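Local coordinates for putative peptide ABC-transport system periplasmic peptide-binding protein (Campylobacter jejuni, PDB 4OEV) that binds nickel(II) outside the cytoplasm as the solute-binding component of an ABC-type importer, in a family that probably also carries peptides, at residues I330-I335 / F355-V361; N263-D267 / Y300-K306. All coordinates share one frame; numbering follows the deposited sequence.

Contact 1: I330-I335 / F355-V361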
ATOM      1  N   ILE A 330      16.631 -22.239  23.380  1.00 40.08           N
ATOM      2  CA  ILE A 330      16.162 -20.928  23.851  1.00 38.12           C
ATOM      3  C   ILE A 330      15.201 -20.308  22.832  1.00 36.37           C
ATOM      4  O   ILE A 330      15.297 -20.545  21.624  1.00 39.77           O
ATOM      5  CB  ILE A 330      17.325 -19.934  24.169  1.00 44.87           C
ATOM      6  CG1 ILE A 330      18.011 -19.486  22.898  1.00 47.56           C
ATOM      7  CG2 ILE A 330      18.353 -20.554  25.200  1.00 42.21           C
ATOM      8  CD1 ILE A 330      18.714 -18.119  23.046  1.00 50.02           C
ATOM      9  N   LEU A 331      14.204 -19.586  23.337  1.00 36.44           N
ATOM     10  CA  LEU A 331      13.246 -18.902  22.500  1.00 37.62           C
ATOM     11  C   LEU A 331      13.959 -17.735  21.828  1.00 40.80           C
ATOM     12  O   LEU A 331      14.200 -16.702  22.469  1.00 40.23           O
ATOM     13  CB  LEU A 331      12.045 -18.409  23.322  1.00 36.99           C
ATOM     14  CG  LEU A 331      10.698 -18.222  22.565  1.00 35.78           C
ATOM     15  CD1 LEU A 331       9.550 -17.880  23.525  1.00 37.16           C
ATOM     16  CD2 LEU A 331      10.815 -17.098  21.570  1.00 33.95           C
ATOM     17  N   GLU A 332      14.341 -17.920  20.564  1.00 36.95           N
ATOM     18  CA  GLU A 332      15.060 -16.891  19.801  1.00 37.78           C
ATOM     19  C   GLU A 332      14.692 -16.915  18.326  1.00 34.92           C
ATOM     20  O   GLU A 332      14.226 -17.929  17.817  1.00 34.31           O
ATOM     21  CB  GLU A 332      16.585 -17.048  19.926  1.00 39.59           C
ATOM     22  CG  GLU A 332      17.210 -18.131  19.060  1.00 43.90           C
ATOM     23  CD  GLU A 332      18.705 -18.299  19.335  1.00 50.68           C
ATOM     24  OE1 GLU A 332      19.364 -17.288  19.675  1.00 51.65           O
ATOM     25  OE2 GLU A 332      19.214 -19.444  19.223  1.00 53.57           O
ATOM     26  N   PHE A 333      14.913 -15.798  17.638  1.00 33.05           N
ATOM     27  CA  PHE A 333      14.527 -15.692  16.236  1.00 32.77           C
ATOM     28  C   PHE A 333      15.097 -14.407  15.634  1.00 36.47           C
ATOM     29  O   PHE A 333      15.624 -13.557  16.364  1.00 35.28           O
ATOM     30  CB  PHE A 333      12.994 -15.745  16.078  1.00 30.62           C
ATOM     31  CG  PHE A 333      12.269 -14.678  16.846  1.00 30.90           C
ATOM     32  CD1 PHE A 333      12.011 -13.460  16.257  1.00 30.07           C
ATOM     33  CD2 PHE A 333      11.871 -14.883  18.167  1.00 32.04           C
ATOM     34  CE1 PHE A 333      11.356 -12.456  16.971  1.00 32.84           C
ATOM     35  CE2 PHE A 333      11.217 -13.891  18.900  1.00 32.64           C
ATOM     36  CZ  PHE A 333      10.963 -12.659  18.299  1.00 31.18           C
ATOM     37  N   GLU A 334      15.038 -14.267  14.312  1.00 36.50           N
ATOM     38  CA  GLU A 334      15.602 -13.060  13.702  1.00 35.63           C
ATOM     39  C   GLU A 334      14.542 -12.027  13.420  1.00 33.47           C
ATOM     40  O   GLU A 334      13.396 -12.373  13.130  1.00 30.52           O
ATOM     41  CB  GLU A 334      16.334 -13.395  12.421  1.00 36.95           C
ATOM     42  CG  GLU A 334      17.499 -14.308  12.646  1.00 38.92           C
ATOM     43  CD  GLU A 334      18.105 -14.796  11.362  1.00 40.35           C
ATOM     44  OE1 GLU A 334      19.259 -15.259  11.440  1.00 38.94           O
ATOM     45  OE2 GLU A 334      17.417 -14.738  10.292  1.00 38.80           O
ATOM     46  N   ILE A 335      14.918 -10.754  13.527  1.00 31.99           N
ATOM     47  CA  ILE A 335      14.020  -9.659  13.143  1.00 33.40           C
ATOM     48  C   ILE A 335      14.653  -8.926  11.962  1.00 34.80           C
ATOM     49  O   ILE A 335      15.732  -8.355  12.113  1.00 34.72           O
ATOM     50  CB  ILE A 335      13.808  -8.674  14.308  1.00 37.34           C
ATOM     51  CG1 ILE A 335      13.241  -9.390  15.538  1.00 34.08           C
ATOM     52  CG2 ILE A 335      12.911  -7.543  13.894  1.00 38.82           C
ATOM     53  CD1 ILE A 335      13.453  -8.573  16.841  1.00 36.06           C
ATOM     54  N   PHE A 355      12.204  -7.245  23.849  1.00 32.85           N
ATOM     55  CA  PHE A 355      12.147  -8.692  24.034  1.00 33.41           C
ATOM     56  C   PHE A 355      13.214  -9.158  25.007  1.00 36.40           C
ATOM     57  O   PHE A 355      13.019 -10.108  25.770  1.00 37.27           O
ATOM     58  CB  PHE A 355      12.338  -9.394  22.731  1.00 29.07           C
ATOM     59  CG  PHE A 355      11.230  -9.112  21.712  1.00 32.37           C
ATOM     60  CD1 PHE A 355       9.973  -8.665  22.104  1.00 32.57           C
ATOM     61  CD2 PHE A 355      11.488  -9.269  20.383  1.00 29.25           C
ATOM     62  CE1 PHE A 355       8.961  -8.437  21.142  1.00 33.57           C
ATOM     63  CE2 PHE A 355      10.475  -9.027  19.393  1.00 33.06           C
ATOM     64  CZ  PHE A 355       9.231  -8.604  19.802  1.00 35.12           C
ATOM     65  N   ARG A 356      14.379  -8.543  24.901  1.00 39.35           N
ATOM     66  CA  ARG A 356      15.495  -8.900  25.783  1.00 40.15           C
ATOM     67  C   ARG A 356      15.096  -8.727  27.231  1.00 40.45           C
ATOM     68  O   ARG A 356      15.496  -9.525  28.105  1.00 40.94           O
ATOM     69  CB  ARG A 356      16.724  -8.056  25.460  1.00 43.64           C
ATOM     70  CG  ARG A 356      17.876  -8.314  26.420  1.00 48.77           C
ATOM     71  CD  ARG A 356      19.169  -7.644  26.032  1.00 53.84           C
ATOM     72  NE  ARG A 356      19.905  -7.268  27.257  1.00 62.52           N
ATOM     73  CZ  ARG A 356      20.685  -8.103  27.956  1.00 69.86           C
ATOM     74  NH1 ARG A 356      21.313  -7.682  29.062  1.00 72.76           N
ATOM     75  NH2 ARG A 356      20.811  -9.382  27.583  1.00 71.94           N
ATOM     76  N   LYS A 357      14.275  -7.712  27.498  1.00 38.18           N
ATOM     77  CA  LYS A 357      13.840  -7.446  28.865  1.00 40.14           C
ATOM     78  C   LYS A 357      13.047  -8.612  29.493  1.00 40.54           C
ATOM     79  O   LYS A 357      13.081  -8.778  30.690  1.00 41.92           O
ATOM     80  CB  LYS A 357      12.984  -6.182  28.932  1.00 44.19           C
ATOM     81  CG  LYS A 357      13.737  -4.887  28.718  1.00 49.90           C
ATOM     82  CD  LYS A 357      12.831  -3.705  28.978  1.00 55.54           C
ATOM     83  CE  LYS A 357      13.378  -2.470  28.301  1.00 59.90           C
ATOM     84  NZ  LYS A 357      12.519  -1.282  28.513  1.00 61.65           N
ATOM     85  N   ILE A 358      12.337  -9.393  28.690  1.00 41.93           N
ATOM     86  CA  ILE A 358      11.567 -10.519  29.208  1.00 42.75           C
ATOM     87  C   ILE A 358      12.232 -11.867  28.910  1.00 45.96           C
ATOM     88  O   ILE A 358      11.568 -12.892  28.946  1.00 45.51           O
ATOM     89  CB  ILE A 358      10.122 -10.572  28.609  1.00 44.98           C
ATOM     90  CG1 ILE A 358      10.191 -10.691  27.093  1.00 38.80           C
ATOM     91  CG2 ILE A 358       9.296  -9.357  29.031  1.00 46.44           C
ATOM     92  CD1 ILE A 358       8.874 -11.166  26.405  1.00 43.37           C
ATOM     93  N   GLY A 359      13.527 -11.875  28.597  1.00 45.85           N
ATOM     94  CA  GLY A 359      14.233 -13.131  28.391  1.00 46.22           C
ATOM     95  C   GLY A 359      14.025 -13.781  27.025  1.00 41.41           C
ATOM     96  O   GLY A 359      14.230 -14.983  26.865  1.00 34.50           O
ATOM     97  N   VAL A 360      13.640 -12.984  26.029  1.00 35.90           N
ATOM     98  CA  VAL A 360      13.539 -13.469  24.658  1.00 37.33           C
ATOM     99  C   VAL A 360      14.722 -12.949  23.837  1.00 38.23           C
ATOM    100  O   VAL A 360      14.940 -11.735  23.729  1.00 38.62           O
ATOM    101  CB  VAL A 360      12.216 -13.051  24.010  1.00 36.75           C
ATOM    102  CG1 VAL A 360      12.186 -13.451  22.536  1.00 37.29           C
ATOM    103  CG2 VAL A 360      11.051 -13.684  24.767  1.00 38.37           C
ATOM    104  N   VAL A 361      15.502 -13.873  23.288  1.00 36.70           N
ATOM    105  CA  VAL A 361      16.689 -13.499  22.522  1.00 40.42           C
ATOM    106  C   VAL A 361      16.300 -13.266  21.061  1.00 38.50           C
ATOM    107  O   VAL A 361      15.458 -13.981  20.504  1.00 35.51           O
ATOM    108  CB  VAL A 361      17.819 -14.577  22.635  1.00 37.30           C
ATOM    109  CG1 VAL A 361      18.965 -14.269  21.681  1.00 39.12           C
ATOM    110  CG2 VAL A 361      18.350 -14.737  24.111  1.00 37.12           C
TER
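Strand 329-338 is joined in parallel by the chain leaving helix 342-357, which opens strand 361-367 at Val361: Val361 N donates to Leu331 O over 3.2 Å, and a weak bond from Phe333 N reaches back to Val361 O. The Glu332 CA-H also points at Val361 O, so this carbonyl is approached from two successive residues. On the side of the sheet that carries Glu332 and Val361, the two side chains lie next to each other and point the same way, with the carboxylate atom Glu332 OE1 3.6 Å from Val361 CG1. Ile330 adds its CD1, which meets Val361 CG2 at 3.6 Å; with CG1 set between the backbone N and the carbonyl carbon (chi1 70°), the long branch leans over the valine. Across the two segments the buried side is built from apolar side chains. Val360 CG1 touches two side chains of the strand, 3.8 Å from Phe333 CE2 and 4.0 Å from Leu331 CD2. Phe333 and Phe355 meet through Phe333 CZ and Phe355 CE2, 3.8 Å apart; the ring planes are inclined at 55°, and Phe355 CE2 arrives at the rim of the Phe333 ring, close to its plane. Ile335 CD1 touches the same Phe355 CE2 at 3.9 Å. Leu262 of helix 256-265 packs on both phenylalanines, and Leu311 of helix 304-313 on Leu331 and Val360, closing this hydrophobic layer. The turn out of the helix is a Schellman motif with Gly359, at positive phi, as its C-prime residue; Phe355 O accepts from both Ile358 N and Val360 N, which come from opposite faces of its plane. Strand 329-338, helix 342-357 and strand 361-367 thus form a beta-alpha-beta crossover, with Phe355 at the helix end packed against strand 329-338.

Contact 2: N263-D267 / Y300-K306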
ATOM      1  N   ASN A 263       3.557  -9.479  21.947  1.00 36.98           N
ATOM      2  CA  ASN A 263       2.727  -8.274  21.911  1.00 36.36           C
ATOM      3  C   ASN A 263       2.702  -7.566  23.277  1.00 38.56           C
ATOM      4  O   ASN A 263       2.890  -6.357  23.338  1.00 36.23           O
ATOM      5  CB  ASN A 263       1.331  -8.612  21.466  1.00 34.30           C
ATOM      6  CG  ASN A 263       1.181  -8.504  19.952  1.00 33.61           C
ATOM      7  OD1 ASN A 263       0.925  -7.416  19.430  1.00 31.63           O
ATOM      8  ND2 ASN A 263       1.393  -9.609  19.251  1.00 30.04           N
ATOM      9  N   TYR A 264       2.509  -8.319  24.363  1.00 38.07           N
ATOM     10  CA  TYR A 264       2.471  -7.733  25.720  1.00 35.51           C
ATOM     11  C   TYR A 264       3.814  -7.141  26.132  1.00 32.97           C
ATOM     12  O   TYR A 264       3.899  -6.314  27.075  1.00 34.03           O
ATOM     13  CB  TYR A 264       2.034  -8.782  26.764  1.00 38.38           C
ATOM     14  CG  TYR A 264       0.537  -9.055  26.799  1.00 40.33           C
ATOM     15  CD1 TYR A 264      -0.362  -8.058  27.146  1.00 42.63           C
ATOM     16  CD2 TYR A 264       0.030 -10.316  26.501  1.00 39.22           C
ATOM     17  CE1 TYR A 264      -1.732  -8.305  27.176  1.00 42.98           C
ATOM     18  CE2 TYR A 264      -1.318 -10.573  26.541  1.00 42.17           C
ATOM     19  CZ  TYR A 264      -2.203  -9.559  26.877  1.00 45.30           C
ATOM     20  OH  TYR A 264      -3.566  -9.797  26.884  1.00 46.98           O
ATOM     21  N   ALA A 265       4.870  -7.542  25.429  1.00 40.51           N
ATOM     22  CA  ALA A 265       6.217  -7.146  25.788  1.00 42.72           C
ATOM     23  C   ALA A 265       6.594  -5.742  25.310  1.00 41.81           C
ATOM     24  O   ALA A 265       7.541  -5.147  25.818  1.00 41.06           O
ATOM     25  CB  ALA A 265       7.204  -8.143  25.228  1.00 35.38           C
ATOM     26  N   VAL A 266       5.894  -5.236  24.307  1.00 39.66           N
ATOM     27  CA  VAL A 266       6.316  -3.983  23.671  1.00 40.56           C
ATOM     28  C   VAL A 266       5.562  -2.760  24.217  1.00 39.80           C
ATOM     29  O   VAL A 266       4.333  -2.716  24.190  1.00 40.64           O
ATOM     30  CB  VAL A 266       6.109  -4.056  22.113  1.00 34.60           C
ATOM     31  CG1 VAL A 266       6.560  -2.712  21.460  1.00 35.41           C
ATOM     32  CG2 VAL A 266       6.900  -5.221  21.516  1.00 32.89           C
ATOM     33  N   ASP A 267       6.295  -1.761  24.692  1.00 41.16           N
ATOM     34  CA  ASP A 267       5.688  -0.518  25.166  1.00 46.45           C
ATOM     35  C   ASP A 267       5.514   0.425  23.983  1.00 47.13           C
ATOM     36  O   ASP A 267       6.392   1.251  23.693  1.00 49.29           O
ATOM     37  CB  ASP A 267       6.542   0.132  26.285  1.00 56.34           C
ATOM     38  CG  ASP A 267       5.888   1.375  26.897  1.00 60.13           C
ATOM     39  OD1 ASP A 267       4.751   1.718  26.509  1.00 61.29           O
ATOM     40  OD2 ASP A 267       6.490   1.975  27.815  1.00 64.02           O
ATOM     41  N   TYR A 300      -3.648  -5.575  23.271  1.00 40.01           N
ATOM     42  CA  TYR A 300      -2.565  -6.051  24.101  1.00 42.32           C
ATOM     43  C   TYR A 300      -1.913  -4.839  24.769  1.00 47.10           C
ATOM     44  O   TYR A 300      -1.052  -4.194  24.161  1.00 50.29           O
ATOM     45  CB  TYR A 300      -1.530  -6.837  23.258  1.00 39.04           C
ATOM     46  CG  TYR A 300      -2.123  -8.126  22.716  1.00 40.92           C
ATOM     47  CD1 TYR A 300      -2.219  -9.259  23.530  1.00 43.15           C
ATOM     48  CD2 TYR A 300      -2.624  -8.202  21.412  1.00 38.66           C
ATOM     49  CE1 TYR A 300      -2.774 -10.441  23.069  1.00 43.38           C
ATOM     50  CE2 TYR A 300      -3.187  -9.407  20.926  1.00 38.95           C
ATOM     51  CZ  TYR A 300      -3.262 -10.517  21.771  1.00 40.24           C
ATOM     52  OH  TYR A 300      -3.808 -11.731  21.342  1.00 35.84           O
ATOM     53  N   LYS A 301      -2.338  -4.505  25.993  1.00 47.90           N
ATOM     54  CA  LYS A 301      -1.647  -3.446  26.755  1.00 51.55           C
ATOM     55  C   LYS A 301      -0.203  -3.843  27.029  1.00 53.23           C
ATOM     56  O   LYS A 301       0.113  -5.020  27.126  1.00 55.69           O
ATOM     57  CB  LYS A 301      -2.316  -3.171  28.086  1.00 57.03           C
ATOM     58  CG  LYS A 301      -3.620  -2.440  28.015  1.00 61.60           C
ATOM     59  CD  LYS A 301      -3.975  -1.862  29.405  1.00 68.93           C
ATOM     60  CE  LYS A 301      -3.780  -2.886  30.539  1.00 71.60           C
ATOM     61  NZ  LYS A 301      -4.217  -2.351  31.876  1.00 74.52           N
ATOM     62  N   TYR A 302       0.672  -2.866  27.210  1.00 51.46           N
ATOM     63  CA  TYR A 302       2.045  -3.159  27.588  1.00 46.45           C
ATOM     64  C   TYR A 302       2.055  -3.804  28.976  1.00 46.74           C
ATOM     65  O   TYR A 302       1.704  -3.159  29.948  1.00 48.34           O
ATOM     66  CB  TYR A 302       2.880  -1.876  27.573  1.00 46.63           C
ATOM     67  CG  TYR A 302       4.251  -2.020  28.193  1.00 48.29           C
ATOM     68  CD1 TYR A 302       5.164  -2.923  27.693  1.00 45.89           C
ATOM     69  CD2 TYR A 302       4.635  -1.228  29.261  1.00 53.15           C
ATOM     70  CE1 TYR A 302       6.426  -3.051  28.250  1.00 48.01           C
ATOM     71  CE2 TYR A 302       5.898  -1.334  29.814  1.00 54.42           C
ATOM     72  CZ  TYR A 302       6.790  -2.249  29.298  1.00 52.58           C
ATOM     73  OH  TYR A 302       8.044  -2.371  29.858  1.00 53.92           O
ATOM     74  N   ASP A 303       2.453  -5.074  29.070  1.00 47.34           N
ATOM     75  CA  ASP A 303       2.421  -5.823  30.347  1.00 50.18           C
ATOM     76  C   ASP A 303       3.477  -6.945  30.317  1.00 48.21           C
ATOM     77  O   ASP A 303       3.188  -8.099  29.938  1.00 43.05           O
ATOM     78  CB  ASP A 303       1.023  -6.409  30.572  1.00 53.37           C
ATOM     79  CG  ASP A 303       0.787  -6.904  31.976  1.00 59.20           C
ATOM     80  OD1 ASP A 303       1.743  -7.146  32.757  1.00 60.84           O
ATOM     81  OD2 ASP A 303      -0.409  -7.076  32.285  1.00 62.20           O
ATOM     82  N   PRO A 304       4.715  -6.593  30.675  1.00 48.22           N
ATOM     83  CA  PRO A 304       5.870  -7.483  30.693  1.00 47.37           C
ATOM     84  C   PRO A 304       5.638  -8.707  31.576  1.00 50.52           C
ATOM     85  O   PRO A 304       6.123  -9.812  31.252  1.00 43.98           O
ATOM     86  CB  PRO A 304       6.978  -6.600  31.292  1.00 52.12           C
ATOM     87  CG  PRO A 304       6.555  -5.208  30.981  1.00 53.30           C
ATOM     88  CD  PRO A 304       5.070  -5.218  31.077  1.00 51.98           C
ATOM     89  N   LYS A 305       4.901  -8.516  32.672  1.00 54.06           N
ATOM     90  CA  LYS A 305       4.657  -9.624  33.599  1.00 56.40           C
ATOM     91  C   LYS A 305       3.777 -10.650  32.946  1.00 52.53           C
ATOM     92  O   LYS A 305       4.007 -11.848  33.099  1.00 49.83           O
ATOM     93  CB  LYS A 305       4.023  -9.174  34.909  1.00 63.19           C
ATOM     94  CG  LYS A 305       4.026 -10.306  35.937  1.00 68.59           C
ATOM     95  CD  LYS A 305       3.390  -9.918  37.270  1.00 76.46           C
ATOM     96  CE  LYS A 305       3.505 -11.070  38.284  1.00 79.00           C
ATOM     97  NZ  LYS A 305       3.035 -12.374  37.698  1.00 76.50           N
ATOM     98  N   LYS A 306       2.763 -10.180  32.230  1.00 50.91           N
ATOM     99  CA  LYS A 306       1.859 -11.077  31.525  1.00 48.81           C
ATOM    100  C   LYS A 306       2.591 -11.823  30.425  1.00 44.88           C
ATOM    101  O   LYS A 306       2.306 -13.008  30.179  1.00 42.81           O
ATOM    102  CB  LYS A 306       0.670 -10.320  30.937  1.00 51.11           C
ATOM    103  CG  LYS A 306      -0.401 -11.258  30.419  1.00 55.38           C
ATOM    104  CD  LYS A 306      -1.737 -10.550  30.273  1.00 62.55           C
ATOM    105  CE  LYS A 306      -2.841 -11.514  29.814  1.00 65.79           C
ATOM    106  NZ  LYS A 306      -4.201 -10.881  29.870  1.00 70.53           N
TER
HETATM  107  O   HOH W   1       1.724  -3.488  23.661  1.00 52.19           O
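Tyr264 is clamped between Tyr300 and Lys306, one on each face of its ring. Tyr300 turns an edge to it, in a T-shaped pair with planes at 81° and centroids 5.0 Å apart, and its CD1 comes within 3.4 Å of Tyr264 CZ. Across the opposite face runs the extended chain of Lys306, its CD 3.8 Å from the centroid of the Tyr264 ring in a CH-pi contact. At the rim, Lys301 O lies near the ring plane, 3.1 Å from Tyr264 CD1. Tyr300 in turn receives Asn263 CB over a face, while its hydroxyl bonds to Tyr449 O. The backbones are tied by Asp303 N, which donates to Tyr264 O at 2.8 Å. Water 1 bridges Val266 O and Tyr300 O, and so the two segments.

The solvent side is looser. The ammonium of Lys306 reaches Tyr264 OH only through a weak bond of 3.2 Å. Tyr302 is exposed, yet Asp267 CB sits 3.5 Å from the centroid of its ring, and the carboxylate lies almost parallel to the ring, at 9°. With CG anti to the backbone N (chi1 169°), Tyr302 lays its ring between Asp267 and Pro304 CD, which borders the other face. Asp303 is the N-cap of helix 304-313, its OD1 accepting from Lys306 N from above the carboxylate plane. The junction therefore joins the C-terminal end of helix 256-265 to the start of helix 304-313, with Val266 packed on strand 454-467 and helix 342-357.

How the contacts relate
Both segments of contact 2 precede those of contact 1 in the chain, and the centres of the two contacts lie 14 Å apart on the same side of the chain's centre. They meet directly by packing: Ile358 CD1 is 3.6 Å from Ala265 CB, Phe355 CE1 is 3.8 Å from Val266 CG2, and Ile358 CG2 is 3.9 Å from Pro304 O. The end of helix 342-357 therefore rests on the helix junction of 263-267 and 300-306. A polar tie comes from Glu354 in that same helix, whose OE2 accepts from Asp267 N. Both contacts lie away from the nickel site; the side chain of Ile335 in contact 1 is about 12 Å from the bound oxalate.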